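Local atomic coordinates of hypothetical protein (Sus scrofa, PDB entry 3WOB), a protein that binds heparin and is a prostate-derived, jacalin-like lectin glycoprotein of boar sperm, probably linked to capacitation. Residues 6-11 and 75-80. Numbering follows the deposited sequence.
Sequences FGNGKG and GRYRTF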
loop_
_atom_site.group_PDB
_atom_site.type_symbol
_atom_site.label_atom_id
_atom_site.label_comp_id
_atom_site.label_asym_id
_atom_site.label_seq_id
_atom_site.Cartn_x
_atom_site.Cartn_y
_atom_site.Cartn_z
ATOM N N PHE A 6 -4.072 8.724 -4.864
ATOM C CA PHE A 6 -2.798 9.250 -5.319
ATOM C C PHE A 6 -2.368 8.579 -6.613
ATOM O O PHE A 6 -2.536 7.371 -6.786
ATOM C CB PHE A 6 -1.726 9.056 -4.249
ATOM C CG PHE A 6 -1.993 9.815 -2.982
ATOM C CD1 PHE A 6 -1.636 11.153 -2.871
ATOM C CD2 PHE A 6 -2.597 9.191 -1.898
ATOM C CE1 PHE A 6 -1.878 11.856 -1.702
ATOM C CE2 PHE A 6 -2.847 9.885 -0.728
ATOM C CZ PHE A 6 -2.485 11.222 -0.630
ATOM N N GLY A 7 -1.815 9.379 -7.516
ATOM C CA GLY A 7 -1.372 8.892 -8.810
ATOM C C GLY A 7 -2.377 9.127 -9.915
ATOM O O GLY A 7 -3.487 9.605 -9.675
ATOM N N ASN A 8 -1.974 8.787 -11.135
ATOM C CA ASN A 8 -2.841 8.896 -12.300
ATOM C C ASN A 8 -3.625 7.609 -12.517
ATOM O O ASN A 8 -3.335 6.835 -13.430
ATOM C CB ASN A 8 -2.023 9.262 -13.541
ATOM C CG ASN A 8 -1.337 10.604 -13.407
ATOM O OD1 ASN A 8 -1.957 11.592 -13.007
ATOM N ND2 ASN A 8 -0.052 10.649 -13.737
ATOM N N GLY A 9 -4.619 7.395 -11.660
ATOM C CA GLY A 9 -5.430 6.181 -11.668
ATOM C C GLY A 9 -6.051 5.853 -13.011
ATOM O O GLY A 9 -6.675 6.702 -13.643
ATOM N N LYS A 10 -5.870 4.607 -13.437
ATOM C CA LYS A 10 -6.374 4.134 -14.717
ATOM C C LYS A 10 -6.590 2.628 -14.640
ATOM O O LYS A 10 -5.736 1.899 -14.135
ATOM C CB LYS A 10 -5.382 4.477 -15.837
ATOM C CG LYS A 10 -5.846 4.115 -17.240
ATOM C CD LYS A 10 -4.736 4.327 -18.259
ATOM C CE LYS A 10 -5.222 4.055 -19.678
ATOM N NZ LYS A 10 -6.173 5.095 -20.171
ATOM N N GLY A 11 -7.738 2.171 -15.129
ATOM C CA GLY A 11 -8.026 0.743 -15.191
ATOM C C GLY A 11 -8.983 0.237 -14.132
ATOM O O GLY A 11 -9.928 0.927 -13.750
ATOM N N GLY A 75 5.138 8.023 -1.266
ATOM C CA GLY A 75 5.243 7.321 -2.536
ATOM C C GLY A 75 5.637 8.184 -3.718
ATOM O O GLY A 75 5.584 9.410 -3.656
ATOM N N ARG A 76 6.043 7.515 -4.793
ATOM C CA ARG A 76 6.373 8.142 -6.067
ATOM C C ARG A 76 5.585 7.435 -7.170
ATOM O O ARG A 76 5.309 6.235 -7.069
ATOM C CB ARG A 76 7.873 8.017 -6.354
ATOM C CG ARG A 76 8.783 8.817 -5.436
ATOM C CD ARG A 76 9.071 10.197 -6.004
ATOM N NE ARG A 76 9.687 11.071 -5.012
ATOM C CZ ARG A 76 9.744 12.399 -5.102
ATOM N NH1 ARG A 76 9.225 13.031 -6.147
ATOM N NH2 ARG A 76 10.321 13.099 -4.134
ATOM N N TYR A 77 5.224 8.178 -8.213
ATOM C CA TYR A 77 4.478 7.605 -9.331
ATOM C C TYR A 77 4.737 8.295 -10.665
ATOM O O TYR A 77 5.195 9.437 -10.712
ATOM C CB TYR A 77 2.977 7.608 -9.038
ATOM C CG TYR A 77 2.342 8.980 -8.983
ATOM C CD1 TYR A 77 2.173 9.638 -7.771
ATOM C CD2 TYR A 77 1.893 9.609 -10.143
ATOM C CE1 TYR A 77 1.582 10.887 -7.715
ATOM C CE2 TYR A 77 1.304 10.861 -10.096
ATOM C CZ TYR A 77 1.150 11.492 -8.881
ATOM O OH TYR A 77 0.560 12.730 -8.830
ATOM N N ARG A 78 4.433 7.584 -11.745
ATOM C CA ARG A 78 4.455 8.143 -13.087
ATOM C C ARG A 78 3.162 7.716 -13.774
ATOM O O ARG A 78 2.091 8.214 -13.437
ATOM C CB ARG A 78 5.701 7.687 -13.855
ATOM C CG ARG A 78 7.010 7.984 -13.135
ATOM C CD ARG A 78 8.063 8.510 -14.080
ATOM N NE ARG A 78 8.854 7.443 -14.680
ATOM C CZ ARG A 78 9.417 7.512 -15.884
ATOM N NH1 ARG A 78 9.264 8.596 -16.640
ATOM N NH2 ARG A 78 10.123 6.487 -16.342
ATOM N N THR A 79 3.255 6.791 -14.722
ATOM C CA THR A 79 2.071 6.142 -15.269
ATOM C C THR A 79 1.605 5.095 -14.261
ATOM O O THR A 79 0.405 4.904 -14.053
ATOM C CB THR A 79 2.366 5.493 -16.639
ATOM O OG1 THR A 79 2.732 6.513 -17.579
ATOM C CG2 THR A 79 1.146 4.741 -17.163
ATOM N N PHE A 80 2.578 4.442 -13.627
ATOM C CA PHE A 80 2.334 3.425 -12.618
ATOM C C PHE A 80 2.894 3.879 -11.278
ATOM O O PHE A 80 3.807 4.704 -11.226
ATOM C CB PHE A 80 2.988 2.100 -13.031
ATOM C CG PHE A 80 2.508 1.569 -14.355
ATOM C CD1 PHE A 80 1.362 0.785 -14.432
ATOM C CD2 PHE A 80 3.201 1.854 -15.527
ATOM C CE1 PHE A 80 0.911 0.298 -15.655
ATOM C CE2 PHE A 80 2.758 1.370 -16.752
ATOM C CZ PHE A 80 1.611 0.590 -16.818
HETATM O O HOH W 1 0.083 7.012 -11.149
HETATM O O HOH W 2 -1.722 6.025 -15.343
#
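Tyr77 presents one face of its ring to the backbone of Gly7. The CA of Gly7 lies 3.4 Å from the centroid of the Tyr77 ring and 5° off the ring normal, so the contact meets the geometry of a CH-pi interaction centred on the face. CG of Tyr77 sits between its own backbone N and carbonyl carbon (chi1 68°), which stands the ring up from the end of strand 70-77 toward residues 6-11. All six ring carbons of Tyr77 lie at nearly equal distance, 3.6 to 3.8 Å, from Gly7 CA, which confirms that the CA is centred. The amide of Asn8 comes to the edge of the same ring, ND2 being 3.9 Å from Tyr77 CE2, with the amide and ring planes nearly perpendicular.

At Arg78 the side chain turns away and the carbonyl does the work. Asn8 ND2 donates to Arg78 O at 3.3 Å; the N-H...O angle of 142° and a donor tilted out of the carbonyl plane mark a long, bent bond. A water that accepts from Asn8 N (2.7 Å) donates to this same oxygen, giving Arg78 O two donors. Thr79 likewise contributes its carbonyl: a second water donates to Asn8 O and, at 2.7 Å from its oxygen, to Thr79 O, bridging two acceptors that could not bond directly. Asn8, the centre of an inverse gamma turn, thus meets residues 78-79 directly through its side chain and, by way of water, through its backbone N and O.

This surface contact joins two sheets of the beta-prism fold of this jacalin-like lectin. Phe6 pairs with Ile130 of strand 127-135 and stacks on Phe104, while Tyr77 pairs with Lys102 and touches Phe104, both in strand 102-106, the neighbour of strand 70-77.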